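Local coordinates for protein putative rRNA methylase (Clostridium thermocellum ATCC 27405, PDB 3EEY) that binds S-adenosylmethionine and probably acts as a methyltransferase, with ribosomal RNA as its presumed substrate, at residues A[14-19]-A[37-42]. Numbering follows the deposited sequence.
Sequences DYIKMF and TAFLAS
Segments 14-19 and 37-42 are helical and run nearly parallel, with Ile16 and Leu40 the nearest pair, their CA atoms 8.3 Å apart. Their axes come no closer than 11.2 Å and cross at -23°, a worked example of how widely spaced helices on one face of a sheet are joined by a large side chain. Phe39 does most of this work. With CG anti to the backbone N (chi1 165°), its ring extends across the interface toward helix 8-19 and ends between Ile16 and Lys17. The branch methyl of Ile16 supplies the tightest touch, CG2 lying 3.6 Å from Phe39 CE2 in an oblique approach. Lys17 packs against the ring on the CE1 side, across from CE2: its aliphatic CD sits at the edge of the ring, near its plane, 4.1 Å from Phe39 CE1. Ile16 CG2 also meets the second helix one residue further on, 3.8 Å from Leu40 CD2, so a single methyl group touches both the aromatic and the aliphatic side chain. The join is thus entirely apolar, and it grades from buried Ile16 and Leu40 to exposed Lys17. Within helix 35-44, Ser42 OG donates a 2.8 Å hydrogen bond to Phe39 O. The ring of Phe39 additionally stacks with His13, and Phe39 lies about one helical turn beyond Asp36, which with Asn35 binds S-adenosylmethionine. In this Rossmann-like methyltransferase fold, both helices lie over the central sheet: Ile16, Phe39 and Leu40 converge on Met98 of strand 94-101, while Ile16 also reaches Ile134 and Thr136 of the adjoining strand 133-139.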
loop_
_atom_site.group_PDB
_atom_site.type_symbol
_atom_site.label_atom_id
_atom_site.label_comp_id
_atom_site.label_asym_id
_atom_site.label_seq_id
_atom_site.Cartn_x
_atom_site.Cartn_y
_atom_site.Cartn_z
ATOM N N ASP A 14 4.968 7.553 -6.588
ATOM C CA ASP A 14 3.524 7.719 -6.774
ATOM C C ASP A 14 2.843 8.420 -5.596
ATOM O O ASP A 14 1.980 9.275 -5.804
ATOM C CB ASP A 14 2.842 6.371 -7.038
ATOM C CG ASP A 14 3.074 5.852 -8.454
ATOM O OD1 ASP A 14 3.739 6.530 -9.264
ATOM O OD2 ASP A 14 2.572 4.754 -8.764
ATOM N N TYR A 15 3.235 8.043 -4.378
ATOM C CA TYR A 15 2.755 8.687 -3.155
ATOM C C TYR A 15 3.216 10.133 -3.028
ATOM O O TYR A 15 2.470 10.975 -2.538
ATOM C CB TYR A 15 3.180 7.897 -1.916
ATOM C CG TYR A 15 2.230 6.779 -1.551
ATOM C CD1 TYR A 15 2.528 5.452 -1.866
ATOM C CD2 TYR A 15 1.031 7.046 -0.889
ATOM C CE1 TYR A 15 1.652 4.416 -1.539
ATOM C CE2 TYR A 15 0.152 6.016 -0.548
ATOM C CZ TYR A 15 0.467 4.705 -0.875
ATOM O OH TYR A 15 -0.396 3.678 -0.551
ATOM N N ILE A 16 4.438 10.411 -3.475
ATOM C CA ILE A 16 4.991 11.763 -3.427
ATOM C C ILE A 16 4.279 12.679 -4.435
ATOM O O ILE A 16 3.925 13.807 -4.095
ATOM C CB ILE A 16 6.559 11.774 -3.593
ATOM C CG1 ILE A 16 7.271 11.145 -2.381
ATOM C CG2 ILE A 16 7.085 13.166 -3.819
ATOM C CD1 ILE A 16 7.073 11.843 -1.037
ATOM N N LYS A 17 4.047 12.174 -5.649
ATOM C CA LYS A 17 3.275 12.880 -6.684
ATOM C C LYS A 17 1.857 13.280 -6.233
ATOM O O LYS A 17 1.377 14.346 -6.610
ATOM C CB LYS A 17 3.183 12.032 -7.960
ATOM C CG LYS A 17 4.301 12.237 -8.971
ATOM C CD LYS A 17 4.589 10.968 -9.774
ATOM C CE LYS A 17 3.338 10.325 -10.379
ATOM N NZ LYS A 17 3.286 10.430 -11.863
ATOM N N MET A 18 1.212 12.426 -5.429
ATOM C CA MET A 18 -0.109 12.696 -4.823
ATOM C C MET A 18 -0.122 13.920 -3.917
ATOM O O MET A 18 -1.120 14.628 -3.827
ATOM C CB MET A 18 -0.566 11.514 -3.956
ATOM C CG MET A 18 -1.262 10.345 -4.651
ATOM S SD MET A 18 -1.487 8.956 -3.491
ATOM C CE MET A 18 -2.895 9.503 -2.524
ATOM N N PHE A 19 0.989 14.156 -3.231
ATOM C CA PHE A 19 1.028 15.118 -2.137
ATOM C C PHE A 19 1.761 16.407 -2.480
ATOM O O PHE A 19 1.412 17.471 -1.982
ATOM C CB PHE A 19 1.682 14.472 -0.916
ATOM C CG PHE A 19 0.770 13.578 -0.134
ATOM C CD1 PHE A 19 0.168 14.041 1.028
ATOM C CD2 PHE A 19 0.524 12.268 -0.534
ATOM C CE1 PHE A 19 -0.675 13.226 1.771
ATOM C CE2 PHE A 19 -0.320 11.444 0.200
ATOM C CZ PHE A 19 -0.922 11.926 1.358
ATOM N N THR A 37 16.216 13.326 -5.609
ATOM C CA THR A 37 16.420 14.776 -5.527
ATOM C C THR A 37 15.940 15.464 -6.806
ATOM O O THR A 37 15.225 16.462 -6.737
ATOM C CB THR A 37 17.904 15.161 -5.273
ATOM O OG1 THR A 37 18.566 14.138 -4.518
ATOM C CG2 THR A 37 17.989 16.495 -4.529
ATOM N N ALA A 38 16.325 14.908 -7.957
ATOM C CA ALA A 38 15.898 15.401 -9.273
ATOM C C ALA A 38 14.390 15.291 -9.437
ATOM O O ALA A 38 13.729 16.227 -9.909
ATOM C CB ALA A 38 16.610 14.642 -10.389
ATOM N N PHE A 39 13.865 14.136 -9.034
ATOM C CA PHE A 39 12.429 13.862 -9.009
ATOM C C PHE A 39 11.646 14.892 -8.177
ATOM O O PHE A 39 10.635 15.423 -8.636
ATOM C CB PHE A 39 12.180 12.434 -8.496
ATOM C CG PHE A 39 10.758 12.162 -8.104
ATOM C CD1 PHE A 39 9.763 12.080 -9.063
ATOM C CD2 PHE A 39 10.415 11.971 -6.773
ATOM C CE1 PHE A 39 8.446 11.828 -8.704
ATOM C CE2 PHE A 39 9.106 11.714 -6.409
ATOM C CZ PHE A 39 8.117 11.645 -7.376
ATOM N N LEU A 40 12.121 15.166 -6.964
ATOM C CA LEU A 40 11.517 16.183 -6.098
ATOM C C LEU A 40 11.619 17.599 -6.674
ATOM O O LEU A 40 10.675 18.392 -6.567
ATOM C CB LEU A 40 12.131 16.135 -4.698
ATOM C CG LEU A 40 11.717 15.002 -3.759
ATOM C CD1 LEU A 40 12.636 14.944 -2.549
ATOM C CD2 LEU A 40 10.262 15.119 -3.324
ATOM N N ALA A 41 12.758 17.899 -7.299
ATOM C CA ALA A 41 13.002 19.189 -7.941
ATOM C C ALA A 41 12.055 19.484 -9.110
ATOM O O ALA A 41 11.614 20.622 -9.286
ATOM C CB ALA A 41 14.453 19.286 -8.387
ATOM N N SER A 42 11.731 18.455 -9.890
ATOM C CA SER A 42 10.839 18.609 -11.036
ATOM C C SER A 42 9.386 18.815 -10.625
ATOM O O SER A 42 8.634 19.502 -11.317
ATOM C CB SER A 42 10.941 17.398 -11.959
ATOM O OG SER A 42 10.394 16.250 -11.331
#